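Local atomic coordinates of ABC-type transport system, sugar-family extracellular solute-binding protein (Peptoclostridium difficile 630, PDB entry 6HNI), a protein that binds tyrosine as the extracellular solute-binding protein of a probable ABC uptake system, and has adhesive properties. Residues A155-V160 with K208-Y213; K235-A240 with L301-P306; S222-V227 with K248-C253; K186-G191 with S203-K208; K46-N51 with E267-I272. The protein carries 1 engineered substitution. One frame throughout, in Å; residues are numbered along the deposited sequence.

Contact 1: residues A155-V160 with K208-Y213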
# COMPACT_ATOMS: atom_id res chain seq x y z
N ALA A 155 -8.00 24.92 -1.98
CA ALA A 155 -8.06 23.99 -3.09
C ALA A 155 -9.48 23.55 -3.26
O ALA A 155 -10.18 23.34 -2.26
CB ALA A 155 -7.15 22.77 -2.87
N LYS A 156 -9.92 23.44 -4.51
CA LYS A 156 -11.26 22.93 -4.83
C LYS A 156 -11.25 21.76 -5.78
O LYS A 156 -12.26 21.07 -5.88
CB LYS A 156 -12.16 24.05 -5.39
CG LYS A 156 -12.46 25.17 -4.38
CD LYS A 156 -13.46 24.78 -3.29
CE LYS A 156 -14.94 25.13 -3.63
NZ LYS A 156 -16.01 24.42 -2.81
N THR A 157 -10.14 21.56 -6.51
CA THR A 157 -10.05 20.51 -7.52
C THR A 157 -8.89 19.58 -7.20
O THR A 157 -7.76 20.02 -7.11
CB THR A 157 -9.89 21.08 -8.98
OG1 THR A 157 -10.98 21.96 -9.29
CG2 THR A 157 -9.90 19.94 -9.98
N ILE A 158 -9.23 18.31 -7.05
CA ILE A 158 -8.28 17.25 -6.64
C ILE A 158 -8.04 16.35 -7.86
O ILE A 158 -9.00 15.79 -8.40
CB ILE A 158 -8.85 16.39 -5.49
CG1 ILE A 158 -9.19 17.29 -4.29
CG2 ILE A 158 -7.87 15.29 -5.10
CD1 ILE A 158 -10.05 16.61 -3.26
N GLY A 159 -6.79 16.17 -8.25
CA GLY A 159 -6.45 15.17 -9.25
C GLY A 159 -6.12 13.82 -8.61
O GLY A 159 -5.61 13.77 -7.48
N VAL A 160 -6.35 12.79 -9.38
CA VAL A 160 -5.92 11.42 -8.97
C VAL A 160 -5.50 10.65 -10.22
O VAL A 160 -6.29 10.47 -11.15
CB VAL A 160 -7.04 10.72 -8.18
CG1 VAL A 160 -8.31 10.47 -8.94
CG2 VAL A 160 -6.50 9.39 -7.67
N LYS A 208 -4.98 21.83 -14.49
CA LYS A 208 -6.34 21.40 -14.27
C LYS A 208 -6.71 21.12 -12.82
O LYS A 208 -7.88 20.94 -12.53
CB LYS A 208 -6.64 20.15 -15.08
CG LYS A 208 -6.56 20.33 -16.58
CD LYS A 208 -6.88 19.03 -17.27
CE LYS A 208 -8.33 18.59 -17.10
NZ LYS A 208 -8.50 17.15 -17.43
N ILE A 209 -5.71 21.03 -11.93
CA ILE A 209 -5.92 20.64 -10.52
C ILE A 209 -5.19 21.58 -9.58
O ILE A 209 -4.20 22.26 -9.97
CB ILE A 209 -5.46 19.17 -10.25
CG1 ILE A 209 -3.92 19.02 -10.34
CG2 ILE A 209 -6.22 18.26 -11.19
CD1 ILE A 209 -3.39 17.60 -10.02
N ASP A 210 -5.65 21.58 -8.31
CA ASP A 210 -5.03 22.36 -7.28
C ASP A 210 -4.09 21.49 -6.41
O ASP A 210 -3.14 22.00 -5.80
CB ASP A 210 -6.10 22.99 -6.39
CG ASP A 210 -7.08 23.92 -7.16
OD1 ASP A 210 -6.59 24.68 -8.04
OD2 ASP A 210 -8.31 23.90 -6.87
N VAL A 211 -4.42 20.19 -6.31
CA VAL A 211 -3.69 19.23 -5.47
C VAL A 211 -3.85 17.86 -6.11
O VAL A 211 -4.86 17.58 -6.75
CB VAL A 211 -4.26 19.27 -4.03
CG1 VAL A 211 -5.67 18.68 -3.98
CG2 VAL A 211 -3.35 18.51 -3.03
N LEU A 212 -2.82 17.02 -5.95
CA LEU A 212 -2.84 15.61 -6.39
C LEU A 212 -2.98 14.72 -5.16
O LEU A 212 -2.25 14.97 -4.17
CB LEU A 212 -1.60 15.24 -7.08
CG LEU A 212 -1.62 13.90 -7.78
CD1 LEU A 212 -2.48 13.84 -9.02
CD2 LEU A 212 -0.21 13.47 -8.12
N TYR A 213 -3.91 13.80 -5.23
CA TYR A 213 -4.00 12.73 -4.17
C TYR A 213 -3.44 11.44 -4.74
O TYR A 213 -3.83 11.01 -5.83
CB TYR A 213 -5.44 12.56 -3.76
CG TYR A 213 -5.63 11.51 -2.65
CD1 TYR A 213 -5.35 11.82 -1.33
CD2 TYR A 213 -6.05 10.22 -2.92
CE1 TYR A 213 -5.48 10.83 -0.33
CE2 TYR A 213 -6.20 9.28 -1.91
CZ TYR A 213 -5.94 9.65 -0.64
OH TYR A 213 -6.08 8.65 0.36
O HOH W 1 -10.08 24.54 -8.71

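Contact 2: residues K235-A240 with L301-P306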
# COMPACT_ATOMS: atom_id res chain seq x y z
N LYS A 235 4.33 23.50 -8.98
CA LYS A 235 3.82 24.04 -7.70
C LYS A 235 2.51 23.37 -7.26
O LYS A 235 1.68 24.00 -6.62
CB LYS A 235 3.69 25.58 -7.73
CG LYS A 235 4.95 26.30 -8.16
CD LYS A 235 6.12 26.13 -7.23
CE LYS A 235 7.35 26.73 -7.90
NZ LYS A 235 8.23 27.40 -6.91
N ILE A 236 2.35 22.09 -7.60
CA ILE A 236 1.17 21.29 -7.21
C ILE A 236 1.54 20.47 -5.97
O ILE A 236 2.43 19.63 -6.06
CB ILE A 236 0.72 20.31 -8.34
CG1 ILE A 236 0.39 21.07 -9.65
CG2 ILE A 236 -0.52 19.50 -7.93
CD1 ILE A 236 0.13 20.14 -10.83
N PRO A 237 0.85 20.74 -4.82
CA PRO A 237 1.06 19.85 -3.63
C PRO A 237 0.52 18.47 -3.92
O PRO A 237 -0.56 18.29 -4.50
CB PRO A 237 0.26 20.54 -2.53
CG PRO A 237 -0.20 21.86 -3.08
CD PRO A 237 -0.11 21.83 -4.56
N VAL A 238 1.29 17.48 -3.50
CA VAL A 238 0.88 16.08 -3.60
C VAL A 238 0.69 15.45 -2.17
O VAL A 238 1.64 15.44 -1.39
CB VAL A 238 1.95 15.28 -4.35
CG1 VAL A 238 1.52 13.85 -4.50
CG2 VAL A 238 2.21 15.89 -5.74
N ILE A 239 -0.53 15.06 -1.92
CA ILE A 239 -0.87 14.34 -0.66
C ILE A 239 -0.94 12.89 -1.03
O ILE A 239 -1.72 12.46 -1.86
CB ILE A 239 -2.21 14.83 -0.11
CG1 ILE A 239 -2.19 16.32 0.21
CG2 ILE A 239 -2.60 14.01 1.10
CD1 ILE A 239 -1.07 16.81 1.06
N ALA A 240 -0.17 12.07 -0.28
CA ALA A 240 -0.24 10.62 -0.48
C ALA A 240 -0.96 9.95 0.68
O ALA A 240 -0.99 10.50 1.80
CB ALA A 240 1.16 10.03 -0.59
N LEU A 301 8.16 24.20 -2.48
CA LEU A 301 6.85 24.85 -2.74
C LEU A 301 6.71 26.25 -2.11
O LEU A 301 5.67 26.88 -2.24
CB LEU A 301 5.71 23.93 -2.26
CG LEU A 301 5.59 22.59 -3.02
CD1 LEU A 301 4.54 21.75 -2.37
CD2 LEU A 301 5.14 22.77 -4.47
N GLY A 302 7.74 26.67 -1.38
CA GLY A 302 7.78 27.95 -0.70
C GLY A 302 6.90 27.99 0.53
O GLY A 302 6.47 29.06 0.92
N MET A 303 6.64 26.83 1.15
CA MET A 303 5.79 26.78 2.32
C MET A 303 6.57 26.81 3.63
O MET A 303 7.73 26.38 3.70
CB MET A 303 4.93 25.52 2.25
CG MET A 303 3.95 25.52 1.07
SD MET A 303 3.10 23.92 1.06
CE MET A 303 2.05 24.14 -0.36
N GLU A 304 5.92 27.32 4.67
CA GLU A 304 6.46 27.32 6.03
C GLU A 304 6.05 26.04 6.76
O GLU A 304 5.01 25.43 6.46
CB GLU A 304 5.94 28.52 6.82
CG GLU A 304 6.41 29.87 6.31
CD GLU A 304 7.92 30.07 6.42
OE1 GLU A 304 8.51 30.72 5.53
OE2 GLU A 304 8.53 29.57 7.41
N LYS A 305 6.88 25.63 7.74
CA LYS A 305 6.53 24.49 8.55
C LYS A 305 5.36 24.96 9.45
O LYS A 305 5.45 26.01 10.08
CB LYS A 305 7.72 24.09 9.43
CG LYS A 305 8.79 23.34 8.65
CD LYS A 305 9.89 22.75 9.52
CE LYS A 305 10.86 21.96 8.66
NZ LYS A 305 11.75 21.10 9.47
N PRO A 306 4.22 24.22 9.46
CA PRO A 306 3.13 24.66 10.35
C PRO A 306 3.50 24.47 11.82
O PRO A 306 4.42 23.71 12.09
CB PRO A 306 1.95 23.75 9.96
CG PRO A 306 2.43 22.87 8.87
CD PRO A 306 3.92 22.94 8.80

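Contact 3: residues S222-V227 with K248-C253. With EDO (1,2-ethanediol), chain F.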
# COMPACT_ATOMS: atom_id res chain seq x y z
N SER A 222 5.37 3.30 -7.31
CA SER A 222 6.65 2.91 -7.91
C SER A 222 7.29 3.93 -8.84
O SER A 222 8.48 3.79 -9.21
CB SER A 222 6.43 1.67 -8.74
OG SER A 222 6.08 0.61 -7.88
N SER A 223 6.50 4.94 -9.22
CA SER A 223 6.94 6.04 -10.08
C SER A 223 6.88 7.37 -9.40
O SER A 223 6.90 8.45 -10.08
CB SER A 223 6.10 6.05 -11.34
OG SER A 223 6.57 5.07 -12.23
N MET A 224 6.90 7.40 -8.08
CA MET A 224 6.74 8.65 -7.33
C MET A 224 7.80 9.71 -7.61
O MET A 224 7.48 10.88 -7.70
CB MET A 224 6.62 8.41 -5.82
CG MET A 224 5.17 8.29 -5.39
SD MET A 224 4.08 9.70 -5.78
CE MET A 224 5.14 11.11 -5.45
N PRO A 225 9.07 9.30 -7.76
CA PRO A 225 10.06 10.36 -8.04
C PRO A 225 9.76 11.17 -9.31
O PRO A 225 10.04 12.38 -9.32
CB PRO A 225 11.37 9.59 -8.12
CG PRO A 225 11.12 8.39 -7.20
CD PRO A 225 9.70 8.00 -7.48
N ILE A 226 9.23 10.53 -10.34
CA ILE A 226 8.78 11.22 -11.56
C ILE A 226 7.59 12.13 -11.28
O ILE A 226 7.57 13.32 -11.69
CB ILE A 226 8.43 10.21 -12.68
CG1 ILE A 226 9.70 9.46 -13.12
CG2 ILE A 226 7.83 10.94 -13.91
CD1 ILE A 226 9.47 8.29 -14.05
N VAL A 227 6.58 11.60 -10.60
CA VAL A 227 5.40 12.37 -10.26
C VAL A 227 5.77 13.60 -9.45
O VAL A 227 5.35 14.73 -9.78
CB VAL A 227 4.35 11.52 -9.53
CG1 VAL A 227 3.21 12.37 -8.99
CG2 VAL A 227 3.83 10.43 -10.42
N LYS A 248 9.62 9.52 -1.15
CA LYS A 248 9.99 9.57 -2.56
C LYS A 248 9.58 10.89 -3.25
O LYS A 248 9.71 11.00 -4.48
CB LYS A 248 9.38 8.38 -3.34
CG LYS A 248 9.82 6.97 -2.88
CD LYS A 248 11.31 6.70 -3.17
CE LYS A 248 11.82 5.35 -2.67
NZ LYS A 248 13.30 5.41 -2.80
N GLY A 249 9.15 11.91 -2.50
CA GLY A 249 8.92 13.23 -3.00
C GLY A 249 7.50 13.77 -3.04
O GLY A 249 7.31 14.86 -3.53
N ALA A 250 6.50 13.06 -2.54
CA ALA A 250 5.22 13.69 -2.23
C ALA A 250 5.41 14.69 -1.07
O ALA A 250 6.35 14.60 -0.29
CB ALA A 250 4.16 12.65 -1.87
N LEU A 251 4.44 15.60 -0.89
CA LEU A 251 4.55 16.57 0.17
C LEU A 251 4.23 16.01 1.56
O LEU A 251 4.99 16.26 2.51
CB LEU A 251 3.64 17.77 -0.07
CG LEU A 251 3.55 18.83 1.01
CD1 LEU A 251 4.91 19.44 1.25
CD2 LEU A 251 2.52 19.90 0.65
N ALA A 252 3.11 15.32 1.67
CA ALA A 252 2.62 14.94 3.01
C ALA A 252 1.66 13.79 2.98
O ALA A 252 1.05 13.48 1.95
CB ALA A 252 1.95 16.11 3.68
N CYS A 253 1.52 13.14 4.15
CA CYS A 253 0.55 12.08 4.36
C CYS A 253 0.11 12.05 5.82
O CYS A 253 0.77 12.63 6.68
CB CYS A 253 1.15 10.73 3.98
SG CYS A 253 2.37 10.14 5.19
C1 EDO F . 11.01 6.49 -10.88
O1 EDO F . 10.03 7.42 -10.58
C2 EDO F . 12.42 7.01 -10.73
O2 EDO F . 12.85 7.65 -11.93

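Contact 4: residues K186-G191 with S203-K208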
# COMPACT_ATOMS: atom_id res chain seq x y z
N LYS A 186 -14.16 19.07 -6.71
CA LYS A 186 -14.15 18.44 -8.03
C LYS A 186 -13.00 17.43 -8.08
O LYS A 186 -11.93 17.68 -7.54
CB LYS A 186 -13.91 19.52 -9.09
CG LYS A 186 -13.90 19.01 -10.52
CD LYS A 186 -14.14 20.19 -11.46
CE LYS A 186 -14.17 19.76 -12.91
NZ LYS A 186 -12.78 19.65 -13.40
N VAL A 187 -13.20 16.29 -8.74
CA VAL A 187 -12.12 15.33 -8.90
C VAL A 187 -11.83 15.19 -10.40
O VAL A 187 -12.77 15.05 -11.19
CB VAL A 187 -12.51 13.94 -8.36
CG1 VAL A 187 -11.43 12.88 -8.63
CG2 VAL A 187 -12.80 14.06 -6.90
N VAL A 188 -10.57 15.25 -10.76
CA VAL A 188 -10.12 14.97 -12.13
C VAL A 188 -9.29 13.68 -12.10
O VAL A 188 -8.26 13.62 -11.42
CB VAL A 188 -9.27 16.12 -12.67
CG1 VAL A 188 -8.83 15.81 -14.08
CG2 VAL A 188 -10.05 17.42 -12.64
N GLU A 189 -9.78 12.65 -12.79
CA GLU A 189 -9.14 11.34 -12.84
C GLU A 189 -8.25 11.16 -14.03
O GLU A 189 -8.61 11.64 -15.15
CB GLU A 189 -10.17 10.23 -12.95
CG GLU A 189 -11.11 10.10 -11.81
CD GLU A 189 -12.16 9.04 -12.10
OE1 GLU A 189 -11.81 7.87 -12.36
OE2 GLU A 189 -13.34 9.39 -12.09
N LYS A 190 -7.12 10.50 -13.82
CA LYS A 190 -6.28 10.07 -14.92
C LYS A 190 -5.94 8.59 -14.72
O LYS A 190 -5.02 8.22 -13.98
CB LYS A 190 -5.04 10.94 -15.04
CG LYS A 190 -4.13 10.63 -16.22
CD LYS A 190 -4.85 10.86 -17.54
CE LYS A 190 -3.92 10.72 -18.75
NZ LYS A 190 -4.64 10.57 -20.04
N GLY A 191 -6.74 7.74 -15.34
CA GLY A 191 -6.51 6.32 -15.33
C GLY A 191 -5.44 5.92 -16.32
O GLY A 191 -5.53 6.28 -17.51
N SER A 203 1.58 15.22 -16.42
CA SER A 203 1.72 16.45 -17.20
C SER A 203 0.37 17.00 -17.63
O SER A 203 0.17 18.22 -17.62
CB SER A 203 2.63 16.19 -18.39
OG SER A 203 3.93 15.82 -17.98
N SER A 204 -0.56 16.11 -17.96
CA SER A 204 -1.89 16.46 -18.41
C SER A 204 -2.79 17.03 -17.31
O SER A 204 -3.79 17.74 -17.59
CB SER A 204 -2.58 15.23 -19.04
OG SER A 204 -3.12 14.33 -18.08
N LEU A 205 -2.47 16.68 -16.06
CA LEU A 205 -3.19 17.20 -14.89
C LEU A 205 -2.76 18.63 -14.50
O LEU A 205 -3.52 19.34 -13.86
CB LEU A 205 -3.06 16.24 -13.73
CG LEU A 205 -3.80 14.93 -13.90
CD1 LEU A 205 -3.41 13.96 -12.76
CD2 LEU A 205 -5.28 15.15 -13.91
N VAL A 206 -1.56 19.05 -14.93
CA VAL A 206 -1.12 20.47 -14.79
C VAL A 206 -2.06 21.47 -15.47
O VAL A 206 -2.39 21.36 -16.66
CB VAL A 206 0.31 20.68 -15.37
CG1 VAL A 206 0.75 22.16 -15.34
CG2 VAL A 206 1.33 19.84 -14.61
N GLY A 207 -2.42 22.49 -14.73
CA GLY A 207 -3.32 23.49 -15.19
C GLY A 207 -4.72 23.10 -14.87
O GLY A 207 -5.57 23.96 -14.96
N LYS A 208 -4.98 21.83 -14.49
CA LYS A 208 -6.34 21.40 -14.27
C LYS A 208 -6.71 21.12 -12.82
O LYS A 208 -7.88 20.94 -12.53
CB LYS A 208 -6.64 20.15 -15.08
CG LYS A 208 -6.56 20.33 -16.58
CD LYS A 208 -6.88 19.03 -17.27
CE LYS A 208 -8.33 18.59 -17.10
NZ LYS A 208 -8.50 17.15 -17.43
O HOH W 2 -10.10 21.05 -14.08

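Contact 5: residues K46-N51 with E267-I272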
# COMPACT_ATOMS: atom_id res chain seq x y z
N LYS A 46 10.72 -9.91 11.48
CA LYS A 46 11.05 -9.61 12.89
C LYS A 46 10.05 -10.27 13.82
O LYS A 46 10.47 -10.79 14.90
CB LYS A 46 11.11 -8.10 13.16
CG LYS A 46 12.28 -7.38 12.55
CD LYS A 46 12.22 -5.88 12.79
CE LYS A 46 13.44 -5.20 12.19
NZ LYS A 46 13.30 -3.73 12.27
N ALA A 47 8.75 -10.29 13.49
CA ALA A 47 7.77 -10.93 14.36
C ALA A 47 8.08 -12.42 14.44
O ALA A 47 8.00 -13.02 15.53
CB ALA A 47 6.31 -10.69 13.90
N LEU A 48 8.42 -13.05 13.34
CA LEU A 48 8.65 -14.50 13.38
C LEU A 48 9.86 -14.76 14.24
O LEU A 48 9.82 -15.67 15.10
CB LEU A 48 8.85 -15.07 11.98
CG LEU A 48 7.59 -15.38 11.17
CD1 LEU A 48 8.07 -15.77 9.80
CD2 LEU A 48 6.71 -16.49 11.72
N GLU A 49 10.91 -13.97 14.08
CA GLU A 49 12.12 -14.17 14.86
C GLU A 49 11.86 -13.99 16.37
O GLU A 49 12.35 -14.79 17.18
CB GLU A 49 13.23 -13.20 14.44
CG GLU A 49 13.92 -13.54 13.12
CD GLU A 49 15.40 -13.22 13.11
OE1 GLU A 49 15.88 -12.61 14.10
OE2 GLU A 49 16.07 -13.57 12.11
N LYS A 50 11.13 -12.96 16.76
CA LYS A 50 10.79 -12.73 18.17
C LYS A 50 10.00 -13.90 18.80
O LYS A 50 10.11 -14.17 20.01
CB LYS A 50 10.03 -11.42 18.34
CG LYS A 50 10.03 -10.98 19.79
CD LYS A 50 9.13 -9.85 20.02
CE LYS A 50 9.27 -9.34 21.44
NZ LYS A 50 8.30 -8.22 21.53
N ASN A 51 9.26 -14.62 17.97
CA ASN A 51 8.46 -15.75 18.35
C ASN A 51 9.16 -17.10 18.18
O ASN A 51 8.53 -18.14 18.31
CB ASN A 51 7.13 -15.70 17.64
CG ASN A 51 6.20 -14.67 18.25
OD1 ASN A 51 5.43 -14.98 19.14
ND2 ASN A 51 6.21 -13.44 17.71
N GLU A 267 2.77 -12.12 13.48
CA GLU A 267 2.13 -12.75 14.66
C GLU A 267 1.01 -13.67 14.23
O GLU A 267 0.83 -14.76 14.79
CB GLU A 267 1.59 -11.72 15.62
CG GLU A 267 2.61 -10.84 16.26
CD GLU A 267 2.03 -9.96 17.36
OE1 GLU A 267 0.94 -9.39 17.15
OE2 GLU A 267 2.67 -9.83 18.44
N MET A 268 0.24 -13.33 13.17
CA MET A 268 -0.78 -14.20 12.68
C MET A 268 -0.18 -15.43 12.02
O MET A 268 -0.70 -16.55 12.17
CB MET A 268 -1.64 -13.42 11.64
CG MET A 268 -2.36 -12.27 12.27
SD MET A 268 -3.21 -11.12 11.17
CE MET A 268 -4.65 -12.09 10.84
N ALA A 269 0.98 -15.29 11.38
CA ALA A 269 1.73 -16.45 10.87
C ALA A 269 2.10 -17.43 11.94
O ALA A 269 2.04 -18.64 11.71
CB ALA A 269 3.01 -16.05 10.13
N VAL A 270 2.57 -16.90 13.06
CA VAL A 270 2.96 -17.76 14.20
C VAL A 270 1.77 -18.65 14.55
O VAL A 270 1.92 -19.90 14.75
CB VAL A 270 3.39 -16.86 15.38
CG1 VAL A 270 3.51 -17.68 16.66
CG2 VAL A 270 4.75 -16.23 15.11
N LYS A 271 0.59 -18.06 14.66
CA LYS A 271 -0.63 -18.80 14.95
C LYS A 271 -0.94 -19.90 13.97
O LYS A 271 -1.29 -21.05 14.34
CB LYS A 271 -1.84 -17.89 15.15
CG LYS A 271 -1.69 -16.86 16.24
CD LYS A 271 -2.92 -15.99 16.32
CE LYS A 271 -2.82 -15.00 17.44
NZ LYS A 271 -3.97 -14.08 17.40
N ILE A 272 -0.84 -19.59 12.67
CA ILE A 272 -1.08 -20.57 11.63
C ILE A 272 -0.05 -21.71 11.67
O ILE A 272 -0.42 -22.89 11.61
CB ILE A 272 -1.10 -19.88 10.22
CG1 ILE A 272 -2.21 -18.82 10.17
CG2 ILE A 272 -1.26 -20.93 9.14
CD1 ILE A 272 -3.59 -19.23 10.61
O HOH W 3 5.03 -10.93 18.84

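Contact 1: residues A155-V160 with K208-Y213
G159, which has no side chain, forms a hollow in its strand that the facing chain fills. I209 leans in from one end: with CG1 held between its backbone N and carbonyl carbon (chi1 69°), its CG2 lies 3.7 Å from G159 CA, and CD1 also closes on that CA. L212 comes from the other end, CD1 3.5 Å from G159 O. On the other face of the sheet the bumps are side by side and point the same way: I158 CG2 sits against CB of Y213, and I158 CG1 against V211 CG1, less certainly because V211 has a second conformer. Parallel ladder bonds hold this fit, G159 N to V211 O and Y213 N to G159 O, both 2.8 Å. Ahead of the two strands, CB of A155 butts against CB of D210 (3.7 Å), and the carboxylate of D210 hooks the turn into the strand. Its OD2 takes the backbone N of K156 (2.9 Å) and of T157 (3.0 Å) from opposite faces of the carboxylate plane. A water bridges the same oxygen to T157 OG1. D210 N in turn bonds T157 O. The pair is the middle of a four-stranded parallel sheet: strand 186-192 bonds the far edge of 157-163, V160 is covered by V173 and L176 of helix 167-183, and L212 by I202 and L205 of helix 198-205.

Contact 2: residues K235-A240 with L301-P306
L301 lays its two methyls against K235 and P237 and makes most of this contact. Its CB points past the other segment. CG, placed beside the backbone N and opposite the carbonyl carbon (chi1 -65°), also stays back and serves as the fork from which two methyls diverge. CD2 takes one prong onto the bend of the chain, 3.7 Å from K235 CA and 3.9 Å from K235 C, with I236 N a little farther. CD1 takes the other to proline: P237 CA is 4.2 Å away and P237 CB 4.5 Å. Two helix ends thus meet, each closed by a Schellman motif: K235 supplies the residue of positive phi after helix 224-233, and G302 does so after helix 295-300. Beyond its turn, P237 leads into strand 238-240, the edge of the four-stranded parallel sheet, and bonds through its backbone to L212 of the neighbouring strand. M303 meets the same proline with its tip: extended beyond CG, it brings CE to 4.2 Å from P237 CG. F151 of helix 148-151 also touches M303, and L251 packs on P237. No hydrogen bond joins the two segments.

Contact 3: residues S222-V227 with K248-C253
M224 and K248 meet root to root, CB to CB at 3.7 Å, and this is the close part of the contact. From there the methionine folds back at chi2 and chi3, and in the conformer described here its CE comes to 3.8 Å from A250 N and 4.0 Å from A250 CB; a second conformer of M224 exists, so these tip contacts are less certain. Beside it, P225 CA lies 3.6 Å from K248 O. G249, with positive phi, ends helix 243-247 in a Schellman motif, bonding back to V246 O, and turns the chain so that A250 N and CB come beside the methionine tip. The outer side is looser. K248 touches M224 and P225 mainly near its root, and its amine end leads away. P225 is exposed, and I226 turns from K248-C253 altogether. A 1,2-ethanediol, probably from the crystallisation liquor, settles there, its O1 accepting I226 N at 3.2 Å. M224 stands about 7 Å from the bound tyrosine. Helix 224-233 starts here, with S228 OG bonding G249 O; P245 of helix 243-247 covers M224, V198 of helix 198-205 lies against V227, and A252 and C253 continue as the strand beside 290-294.

Contact 4: residues K186-G191 with S203-K208
With CG1 of V188 swung opposite its backbone N (chi1 -180°) and L205 extended at chi2 (171°), L205 CD2 comes to 3.6 Å from V188 CG1, the two side chains running past one another head to tail. The contact packs the helix of a beta-alpha-beta crossover on its first strand: strand 186-192, at the edge of the four-stranded parallel sheet, leads through helix 198-205 to strand 211-214, with strand 157-163 lying between the two strands. Alongside, CD1 of L205 leans on CB of K190 at 4.1 Å, so the leucine fork straddles two residues of the edge strand that face the helix. K190 bends at chi2, and its CE passes S204 OG at 3.8 Å, a carbon-oxygen contact only; the hydroxyl bonds G201 O in its own helix. From the loop end K208 crosses V188 at about a right angle. Its kink at chi3 (68°) brings the amine round so that NZ lies 3.6 Å from V188 CG1, its charged end resting beside a methyl. The chain turns before it: G207 has positive phi, and K208 N bonds L205 O. V188 also meets T157 of the next strand and I209 of the loop before strand 211-214, and V187, on the opposite face of the strand, lies against A180 of helix 167-183. K208 O accepts a water at 2.7 Å, and this water also reaches K186 NZ at 3.1 Å, a weak bond to a side chain that has two conformers.

Contact 5: residues K46-N51 with E267-I272
The flat amide of N51 lies against V270, which covers one of its faces. V270 CG2 stands over the plane, 3.8 Å from N51 CG, and also presses on N51 CB at 3.5 Å; V270 CG1 sits on the same side, nearer OD1. At the edge of the amide, ND2 is used twice. One bond runs in the amide plane to A47 O (2.9 Å, nearly straight at 173°), back across the last turn of the helix. The other runs from N51 ND2 to a water at 3.0 Å. That water donates to OE2 of the second flat group, the carboxylate of E267, at 2.6 Å. The two bonds of ND2 probably fix the rotation of the amide; A47 O is gripped from both faces of its carbonyl plane, by ND2 and by the backbone N of N51. N51 is the first residue to leave helix 35-50, and the side chain thus closes this helix end while it presents its face to V270. The contact is a helix-helix packing: the two axes, 8.8 Å apart at closest, run in broadly similar directions at 51°. Helix 35-50 follows the first strand of the five-stranded parallel sheet, whereas helix 258-273, which follows strand 252-255 in the chain, crosses it. Farther along V270, L48 runs beside it in the reverse sense, L48 CD2 3.9 Å from V270 CG2 in the conformer described, with CB of A269 at 4.1 Å. A47 touches E267 through its CB and also meets Y263, one turn earlier in that helix. K46 makes a salt bridge to E259, near the start of the same helix.

Contacts 1 to 4 share one lobe, whereas contact 5 lies on the opposite side of the chain's centre, its midpoint about 42 Å from that of contact 1. Contacts 1 and 3 are buried, 2 and 5 partly buried, and 4 lies at the surface. Contact 1 alone is joined by a backbone ladder; contact 4, nested inside the loop it closes, shares K208 and covers the neighbouring edge strand with methyls and lysine stems. Contact 2 adds the other edge strand, bonded to contact 1 through L212 and to contact 3 through V238 and A240. Contacts 2 and 3 pack helix ends without hydrogen bonds between their segments. Contact 5 pairs two helices by methyl packing; like contacts 1 and 4 it has a bridging water.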